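Local structure of 6-phospho-beta-glucosidase BglT (Thermotoga maritima, 1UP7) at residues A[79-84]-A[139-144]; A[192-197]-A[241-246]. The protein hydrolyses cellobiose 6'-phosphate to glucose 6-phosphate and glucose, a glycosidase reaction that depends on NAD+ and a manganese ion. One frame throughout, in Å; residues are numbered along the deposited sequence.

In the fold
Contact 1 and contact 2 lie in series along the chain: the first closes before the second opens, so they neither nest nor cross. From the N terminus, the chain completes strand 76-79, passes through helices 85-94 and 109-131, and returns on strand 136-139; contact 1 closes this loop where the two neighbouring parallel strands of the Rossmann-type sheet end. Contact 2 then closes the excursion from strand 195-203 to helix 245-248, within the family's C-terminal domain. Their centres are about 18 Å apart, yet they meet: OD1 of Asn-142 lies 3.5 Å from CE1 of His-194. The cofactor site is thereby joined to the sugar and metal site.

Contact 1: A[79-84]-A[139-144]; sequences FQFRPG and NFTNPS. With NAD (nicotinamide-adenine-dinucleotide), chain I.
Thr-141 reaches back to the 79-84 segment through its hydroxyl, OG1 donating to Phe-81 O at 2.8 Å in the carbonyl plane, on a lone pair. Phe-79 O takes two backbone donors, Phe-140 N at 2.7 Å and, weakly, Thr-141 N. Just beyond the parallel pairing of Phe-79 with Asn-139, these bonds hold together the loops that bind NAD. There Arg-82, its chain bent at chi3, brings NE to 3.0 Å from NAD O3 and NH2 to 2.8 Å from O1N, while NAD C3D sits over one guanidinium face; NH1 forms a salt bridge with Glu-105. Replacing Arg-82 with alanine is likely to deprive the pyrophosphate of nearby positive charge and to leave Glu-105 without this salt-bridge mate. From the other segment, Asn-142 N donates almost straight (173°) to NAD O3D, and its ND2 to O2D. Asn-142 OD1 accepts from Ser-144 N in an Asx turn, which would help fix the amide's rotation, and ND2 also bonds O3 of the bound sugar phosphate.

Packing surrounds this polar core. Thr-141 OG1 lies over the centre of the Phe-81 ring, 3.7 Å above its plane, and its CG2 packs against Pro-83 CD (3.7 Å). With CG opposite the backbone N (chi1 -173°), Asn-139 carries OD1 to the edge of the Phe-79 ring, 3.3 Å from CD2; this oxygen is buried and has no polar partner in the model, whereas ND2 is engaged by Thr-141 O and Ser-144 OG. Gln-80 and Phe-140 run alongside each other, their amide and ring planes 14° apart, and Gln-80 NE2 is held by Gly-9 O. Here the two loops divide the work: neutral hydrogen bonds fix the backbones against each other, and Arg-82 brings charge to the pyrophosphate.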
loop_
_atom_site.group_PDB
_atom_site.type_symbol
_atom_site.label_atom_id
_atom_site.label_comp_id
_atom_site.label_asym_id
_atom_site.label_seq_id
_atom_site.Cartn_x
_atom_site.Cartn_y
_atom_site.Cartn_z
ATOM N N PHE A 79 -21.416 -16.364 -20.004
ATOM C CA PHE A 79 -22.486 -16.480 -19.008
ATOM C C PHE A 79 -23.535 -15.431 -19.290
ATOM O O PHE A 79 -23.271 -14.227 -19.162
ATOM C CB PHE A 79 -21.968 -16.246 -17.580
ATOM C CG PHE A 79 -21.255 -17.410 -16.989
ATOM C CD1 PHE A 79 -21.000 -18.570 -17.748
ATOM C CD2 PHE A 79 -20.805 -17.349 -15.676
ATOM C CE1 PHE A 79 -20.309 -19.646 -17.196
ATOM C CE2 PHE A 79 -20.127 -18.439 -15.095
ATOM C CZ PHE A 79 -19.883 -19.587 -15.863
ATOM N N GLN A 80 -24.737 -15.885 -19.611
ATOM C CA GLN A 80 -25.812 -14.991 -20.021
ATOM C C GLN A 80 -27.163 -15.561 -19.534
ATOM O O GLN A 80 -28.234 -15.289 -20.080
ATOM C CB GLN A 80 -25.677 -14.798 -21.535
ATOM C CG GLN A 80 -26.868 -15.017 -22.322
ATOM C CD GLN A 80 -26.618 -15.131 -23.813
ATOM O OE1 GLN A 80 -25.689 -14.555 -24.345
ATOM N NE2 GLN A 80 -27.520 -15.812 -24.498
ATOM N N PHE A 81 -27.090 -16.339 -18.470
ATOM C CA PHE A 81 -28.265 -16.937 -17.819
ATOM C C PHE A 81 -28.757 -16.104 -16.633
ATOM O O PHE A 81 -28.000 -15.388 -16.007
ATOM C CB PHE A 81 -27.964 -18.379 -17.352
ATOM C CG PHE A 81 -26.778 -18.490 -16.447
ATOM C CD1 PHE A 81 -25.494 -18.610 -16.972
ATOM C CD2 PHE A 81 -26.942 -18.459 -15.053
ATOM C CE1 PHE A 81 -24.385 -18.714 -16.125
ATOM C CE2 PHE A 81 -25.842 -18.552 -14.201
ATOM C CZ PHE A 81 -24.558 -18.667 -14.742
ATOM N N ARG A 82 -30.035 -16.202 -16.335
ATOM C CA ARG A 82 -30.601 -15.513 -15.194
ATOM C C ARG A 82 -30.970 -16.536 -14.126
ATOM O O ARG A 82 -31.961 -17.235 -14.275
ATOM C CB ARG A 82 -31.841 -14.734 -15.623
ATOM C CG ARG A 82 -32.434 -13.800 -14.565
ATOM C CD ARG A 82 -33.748 -13.159 -15.009
ATOM N NE ARG A 82 -33.571 -12.283 -16.159
ATOM C CZ ARG A 82 -33.101 -11.036 -16.083
ATOM N NH1 ARG A 82 -32.769 -10.503 -14.896
ATOM N NH2 ARG A 82 -32.968 -10.327 -17.187
ATOM N N PRO A 83 -30.189 -16.637 -13.055
ATOM C CA PRO A 83 -30.547 -17.531 -11.952
ATOM C C PRO A 83 -31.933 -17.175 -11.398
ATOM O O PRO A 83 -32.197 -16.011 -11.081
ATOM C CB PRO A 83 -29.434 -17.295 -10.915
ATOM C CG PRO A 83 -28.262 -16.688 -11.723
ATOM C CD PRO A 83 -28.932 -15.919 -12.810
ATOM N N GLY A 84 -32.816 -18.166 -11.345
ATOM C CA GLY A 84 -34.170 -17.995 -10.858
ATOM C C GLY A 84 -35.170 -17.441 -11.839
ATOM O O GLY A 84 -36.337 -17.316 -11.486
ATOM N N ASN A 139 -18.757 -12.724 -18.690
ATOM C CA ASN A 139 -19.973 -12.720 -17.889
ATOM C C ASN A 139 -20.905 -11.541 -18.098
ATOM O O ASN A 139 -20.493 -10.385 -17.926
ATOM C CB ASN A 139 -19.638 -12.826 -16.406
ATOM C CG ASN A 139 -20.877 -12.986 -15.554
ATOM O OD1 ASN A 139 -21.437 -14.088 -15.466
ATOM N ND2 ASN A 139 -21.341 -11.891 -14.942
ATOM N N PHE A 140 -22.156 -11.844 -18.466
ATOM C CA PHE A 140 -23.263 -10.870 -18.456
ATOM C C PHE A 140 -24.167 -11.020 -17.246
ATOM O O PHE A 140 -24.819 -10.072 -16.853
ATOM C CB PHE A 140 -24.204 -11.043 -19.645
ATOM C CG PHE A 140 -23.547 -10.958 -20.993
ATOM C CD1 PHE A 140 -22.240 -10.527 -21.144
ATOM C CD2 PHE A 140 -24.254 -11.356 -22.127
ATOM C CE1 PHE A 140 -21.645 -10.461 -22.396
ATOM C CE2 PHE A 140 -23.662 -11.294 -23.409
ATOM C CZ PHE A 140 -22.351 -10.844 -23.533
ATOM N N THR A 141 -24.272 -12.221 -16.697
ATOM C CA THR A 141 -25.198 -12.520 -15.611
ATOM C C THR A 141 -25.088 -11.512 -14.484
ATOM O O THR A 141 -24.000 -11.273 -13.958
ATOM C CB THR A 141 -24.911 -13.918 -15.064
ATOM O OG1 THR A 141 -25.253 -14.872 -16.072
ATOM C CG2 THR A 141 -25.841 -14.260 -13.837
ATOM N N ASN A 142 -26.219 -10.908 -14.120
ATOM C CA ASN A 142 -26.203 -9.909 -13.067
ATOM C C ASN A 142 -26.406 -10.491 -11.684
ATOM O O ASN A 142 -27.026 -11.534 -11.561
ATOM C CB ASN A 142 -27.132 -8.753 -13.387
ATOM C CG ASN A 142 -26.431 -7.677 -14.218
ATOM O OD1 ASN A 142 -25.271 -7.275 -13.919
ATOM N ND2 ASN A 142 -27.102 -7.229 -15.274
ATOM N N PRO A 143 -25.841 -9.852 -10.651
ATOM C CA PRO A 143 -25.047 -8.627 -10.800
ATOM C C PRO A 143 -23.621 -8.954 -11.210
ATOM O O PRO A 143 -22.887 -9.659 -10.512
ATOM C CB PRO A 143 -25.099 -7.997 -9.401
ATOM C CG PRO A 143 -25.250 -9.107 -8.482
ATOM C CD PRO A 143 -25.917 -10.272 -9.234
ATOM N N SER A 144 -23.244 -8.409 -12.353
ATOM C CA SER A 144 -22.039 -8.840 -13.044
ATOM C C SER A 144 -20.740 -8.493 -12.317
ATOM O O SER A 144 -19.849 -9.338 -12.286
ATOM C CB SER A 144 -22.056 -8.305 -14.493
ATOM O OG SER A 144 -20.918 -8.736 -15.201
HETATM P PA NAD I . -33.507 -14.459 -19.229
HETATM O O1A NAD I . -34.545 -14.598 -18.188
HETATM O O2A NAD I . -34.011 -14.531 -20.687
HETATM O O5B NAD I . -32.467 -15.664 -18.924
HETATM C C5B NAD I . -31.624 -16.131 -19.945
HETATM C C4B NAD I . -31.687 -17.650 -20.028
HETATM O O4B NAD I . -31.019 -18.240 -18.915
HETATM C C3B NAD I . -33.092 -18.240 -20.045
HETATM O O3B NAD I . -33.269 -18.909 -21.285
HETATM C C2B NAD I . -33.115 -19.226 -18.875
HETATM O O2B NAD I . -33.810 -20.416 -19.188
HETATM C C1B NAD I . -31.633 -19.517 -18.720
HETATM N N9A NAD I . -31.231 -20.033 -17.414
HETATM C C8A NAD I . -31.732 -19.754 -16.157
HETATM N N7A NAD I . -30.984 -20.459 -15.279
HETATM C C5A NAD I . -30.007 -21.122 -15.923
HETATM C C6A NAD I . -28.996 -21.985 -15.517
HETATM N N6A NAD I . -28.819 -22.302 -14.239
HETATM N N1A NAD I . -28.152 -22.536 -16.474
HETATM C C2A NAD I . -28.327 -22.245 -17.816
HETATM N N3A NAD I . -29.349 -21.414 -18.207
HETATM C C4A NAD I . -30.166 -20.871 -17.276
HETATM O O3 NAD I . -32.789 -13.048 -18.941
HETATM P PN NAD I . -31.928 -12.138 -19.938
HETATM O O1N NAD I . -32.679 -10.858 -19.970
HETATM O O2N NAD I . -31.566 -12.800 -21.173
HETATM O O5D NAD I . -30.534 -11.942 -19.178
HETATM C C5D NAD I . -29.785 -12.987 -18.586
HETATM C C4D NAD I . -28.791 -12.358 -17.598
HETATM O O4D NAD I . -27.873 -11.465 -18.228
HETATM C C3D NAD I . -29.492 -11.530 -16.530
HETATM O O3D NAD I . -28.819 -11.807 -15.339
HETATM C C2D NAD I . -29.277 -10.081 -16.955
HETATM O O2D NAD I . -29.251 -9.141 -15.894
HETATM C C1D NAD I . -27.994 -10.121 -17.753
HETATM N N1N NAD I . -28.136 -9.334 -18.981
HETATM C C2N NAD I . -27.813 -10.001 -20.141
HETATM C C3N NAD I . -27.897 -9.389 -21.367
HETATM C C7N NAD I . -27.545 -10.189 -22.600
HETATM O O7N NAD I . -26.743 -9.670 -23.644
HETATM N N7N NAD I . -28.009 -11.446 -22.687
HETATM C C4N NAD I . -28.325 -8.060 -21.395
HETATM C C5N NAD I . -28.654 -7.356 -20.219
HETATM C C6N NAD I . -28.553 -8.019 -18.996
#

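Contact 2: A[192-197]-A[241-246]; sequences LNHLSF and NPYLRY. With G6P (6-O-phosphono-alpha-D-glucopyranose), chain J.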
loop_
_atom_site.group_PDB
_atom_site.type_symbol
_atom_site.label_atom_id
_atom_site.label_comp_id
_atom_site.label_asym_id
_atom_site.label_seq_id
_atom_site.Cartn_x
_atom_site.Cartn_y
_atom_site.Cartn_z
ATOM N N LEU A 192 -17.618 0.732 -9.895
ATOM C CA LEU A 192 -18.107 -0.616 -9.887
ATOM C C LEU A 192 -19.132 -0.685 -11.015
ATOM O O LEU A 192 -19.685 0.316 -11.437
ATOM C CB LEU A 192 -18.763 -0.893 -8.541
ATOM C CG LEU A 192 -17.938 -1.557 -7.428
ATOM C CD1 LEU A 192 -16.424 -1.372 -7.474
ATOM C CD2 LEU A 192 -18.518 -1.244 -6.066
ATOM N N ASN A 193 -19.345 -1.879 -11.517
ATOM C CA ASN A 193 -20.475 -2.159 -12.389
ATOM C C ASN A 193 -21.786 -1.555 -11.867
ATOM O O ASN A 193 -22.166 -1.785 -10.727
ATOM C CB ASN A 193 -20.577 -3.677 -12.535
ATOM C CG ASN A 193 -21.604 -4.114 -13.565
ATOM O OD1 ASN A 193 -22.429 -4.967 -13.271
ATOM N ND2 ASN A 193 -21.556 -3.544 -14.771
ATOM N N HIS A 194 -22.464 -0.758 -12.686
ATOM C CA HIS A 194 -23.631 0.019 -12.233
ATOM C C HIS A 194 -23.363 1.057 -11.177
ATOM O O HIS A 194 -24.304 1.493 -10.510
ATOM C CB HIS A 194 -24.739 -0.915 -11.724
ATOM C CG HIS A 194 -25.211 -1.854 -12.776
ATOM N ND1 HIS A 194 -25.276 -3.216 -12.593
ATOM C CD2 HIS A 194 -25.537 -1.627 -14.071
ATOM C CE1 HIS A 194 -25.679 -3.783 -13.717
ATOM N NE2 HIS A 194 -25.834 -2.839 -14.630
ATOM N N LEU A 195 -22.105 1.473 -11.050
ATOM C CA LEU A 195 -21.676 2.411 -10.025
ATOM C C LEU A 195 -20.349 3.008 -10.488
ATOM O O LEU A 195 -19.308 2.870 -9.845
ATOM C CB LEU A 195 -21.523 1.673 -8.709
ATOM C CG LEU A 195 -21.543 2.518 -7.442
ATOM C CD1 LEU A 195 -22.948 2.798 -6.978
ATOM C CD2 LEU A 195 -20.741 1.853 -6.366
ATOM N N SER A 196 -20.399 3.632 -11.653
ATOM C CA SER A 196 -19.209 4.045 -12.351
ATOM C C SER A 196 -19.289 5.521 -12.703
ATOM O O SER A 196 -20.385 6.112 -12.709
ATOM C CB SER A 196 -19.034 3.189 -13.617
ATOM O OG SER A 196 -20.120 3.394 -14.529
ATOM N N PHE A 197 -18.113 6.086 -12.985
ATOM C CA PHE A 197 -17.926 7.522 -13.074
ATOM C C PHE A 197 -16.977 7.797 -14.229
ATOM O O PHE A 197 -16.012 7.066 -14.437
ATOM C CB PHE A 197 -17.392 8.060 -11.742
ATOM C CG PHE A 197 -18.260 7.701 -10.563
ATOM C CD1 PHE A 197 -18.123 6.453 -9.924
ATOM C CD2 PHE A 197 -19.246 8.582 -10.123
ATOM C CE1 PHE A 197 -18.932 6.099 -8.867
ATOM C CE2 PHE A 197 -20.047 8.259 -9.055
ATOM C CZ PHE A 197 -19.900 7.012 -8.414
ATOM N N ASN A 241 -22.822 7.087 -13.919
ATOM C CA ASN A 241 -23.700 5.982 -14.358
ATOM C C ASN A 241 -25.148 6.293 -13.938
ATOM O O ASN A 241 -25.389 6.704 -12.825
ATOM C CB ASN A 241 -23.211 4.662 -13.749
ATOM C CG ASN A 241 -23.910 3.398 -14.322
ATOM O OD1 ASN A 241 -25.139 3.255 -14.291
ATOM N ND2 ASN A 241 -23.102 2.451 -14.800
ATOM N N PRO A 242 -26.107 6.109 -14.833
ATOM C CA PRO A 242 -27.523 6.456 -14.543
ATOM C C PRO A 242 -28.065 5.712 -13.320
ATOM O O PRO A 242 -28.975 6.197 -12.661
ATOM C CB PRO A 242 -28.294 6.006 -15.810
ATOM C CG PRO A 242 -27.244 5.820 -16.891
ATOM C CD PRO A 242 -25.924 5.529 -16.182
ATOM N N TYR A 243 -27.464 4.575 -13.006
ATOM C CA TYR A 243 -27.830 3.811 -11.814
ATOM C C TYR A 243 -27.561 4.535 -10.509
ATOM O O TYR A 243 -28.081 4.119 -9.469
ATOM C CB TYR A 243 -27.089 2.491 -11.788
ATOM C CG TYR A 243 -27.734 1.420 -12.632
ATOM C CD1 TYR A 243 -27.551 1.390 -14.032
ATOM C CD2 TYR A 243 -28.518 0.417 -12.034
ATOM C CE1 TYR A 243 -28.154 0.390 -14.809
ATOM C CE2 TYR A 243 -29.131 -0.568 -12.788
ATOM C CZ TYR A 243 -28.946 -0.591 -14.160
ATOM O OH TYR A 243 -29.559 -1.577 -14.904
ATOM N N LEU A 244 -26.747 5.590 -10.566
ATOM C CA LEU A 244 -26.471 6.397 -9.390
ATOM C C LEU A 244 -27.742 7.089 -8.932
ATOM O O LEU A 244 -27.827 7.499 -7.803
ATOM C CB LEU A 244 -25.341 7.408 -9.629
ATOM C CG LEU A 244 -23.967 7.024 -9.058
ATOM C CD1 LEU A 244 -23.996 6.492 -7.584
ATOM C CD2 LEU A 244 -23.288 5.991 -9.982
ATOM N N ARG A 245 -28.723 7.194 -9.815
ATOM C CA ARG A 245 -30.004 7.816 -9.486
ATOM C C ARG A 245 -30.643 7.145 -8.269
ATOM O O ARG A 245 -31.316 7.805 -7.493
ATOM C CB ARG A 245 -30.996 7.687 -10.636
ATOM C CG ARG A 245 -30.927 8.775 -11.692
ATOM C CD ARG A 245 -31.849 8.446 -12.907
ATOM N NE ARG A 245 -31.821 6.984 -13.096
ATOM C CZ ARG A 245 -32.716 6.263 -13.759
ATOM N NH1 ARG A 245 -33.784 6.850 -14.302
ATOM N NH2 ARG A 245 -32.547 4.938 -13.867
ATOM N N TYR A 246 -30.432 5.838 -8.124
ATOM C CA TYR A 246 -31.036 5.066 -7.022
ATOM C C TYR A 246 -30.450 5.428 -5.687
ATOM O O TYR A 246 -31.142 5.334 -4.683
ATOM C CB TYR A 246 -30.926 3.540 -7.233
ATOM C CG TYR A 246 -31.662 3.068 -8.465
ATOM C CD1 TYR A 246 -33.047 2.975 -8.485
ATOM C CD2 TYR A 246 -30.962 2.733 -9.633
ATOM C CE1 TYR A 246 -33.733 2.569 -9.634
ATOM C CE2 TYR A 246 -31.625 2.327 -10.788
ATOM C CZ TYR A 246 -33.012 2.266 -10.783
ATOM O OH TYR A 246 -33.668 1.862 -11.931
HETATM C C1 G6P J . -29.105 -1.763 -18.695
HETATM C C2 G6P J . -28.064 -2.377 -17.719
HETATM C C3 G6P J . -28.175 -3.901 -17.735
HETATM C C4 G6P J . -29.576 -4.257 -17.265
HETATM C C5 G6P J . -30.584 -3.688 -18.282
HETATM C C6 G6P J . -32.011 -3.974 -17.837
HETATM O O1 G6P J . -29.129 -0.324 -18.715
HETATM O O2 G6P J . -26.716 -2.020 -18.023
HETATM O O3 G6P J . -27.169 -4.543 -16.944
HETATM O O4 G6P J . -29.700 -5.665 -17.064
HETATM O O5 G6P J . -30.441 -2.251 -18.429
HETATM O O6 G6P J . -32.871 -4.140 -18.953
HETATM P P G6P J . -34.218 -5.015 -18.832
HETATM O O1P G6P J . -34.760 -5.139 -20.237
HETATM O O2P G6P J . -35.306 -4.406 -17.961
HETATM O O3P G6P J . -33.823 -6.362 -18.296
#
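His-194 and Tyr-243 extend alongside each other in the same direction, with CD2 of the histidine 3.4 Å from CE1 of the tyrosine. Their planes make an angle of 37°, and His-194 CB adds a CH-pi contact over the tyrosine face. Each ring has CG opposite its own carbonyl carbon (chi1 -60° for His-194, -82° for Tyr-243), which carries both toward the sugar phosphate. His-194 is a manganese-binding residue of the enzyme; here its NE2 is hydrogen-bonded to G6P O3 at 3.2 Å, while OH of Tyr-243, the proton acceptor, approaches G6P C2 to 3.3 Å. Asn-193 CG backs the other histidine face.

Asn-241 fastens the backbones behind this pair. Its N donates to Ser-196 O at 2.9 Å, and ND2 donates to Ser-196 OG, which lies in the amide plane and also bonds Tyr-189 OH. OD1 of Asn-241 accepts from Tyr-243 N on a lone pair, an Asx turn that probably helps position the backbone of Tyr-243. Farther out, Leu-195 and Phe-197 both lie across Leu-244: Leu-195 CD1 meets its CD1 at 3.9 Å, and Phe-197 CZ meets its CD2.

The contact thus joins the start of strand 195-203 to the approach to helix 245-248, with helix 355-376 packing on Leu-195 and Phe-197, and Val-166 of helix 166-177 against Ser-196 and Asn-241.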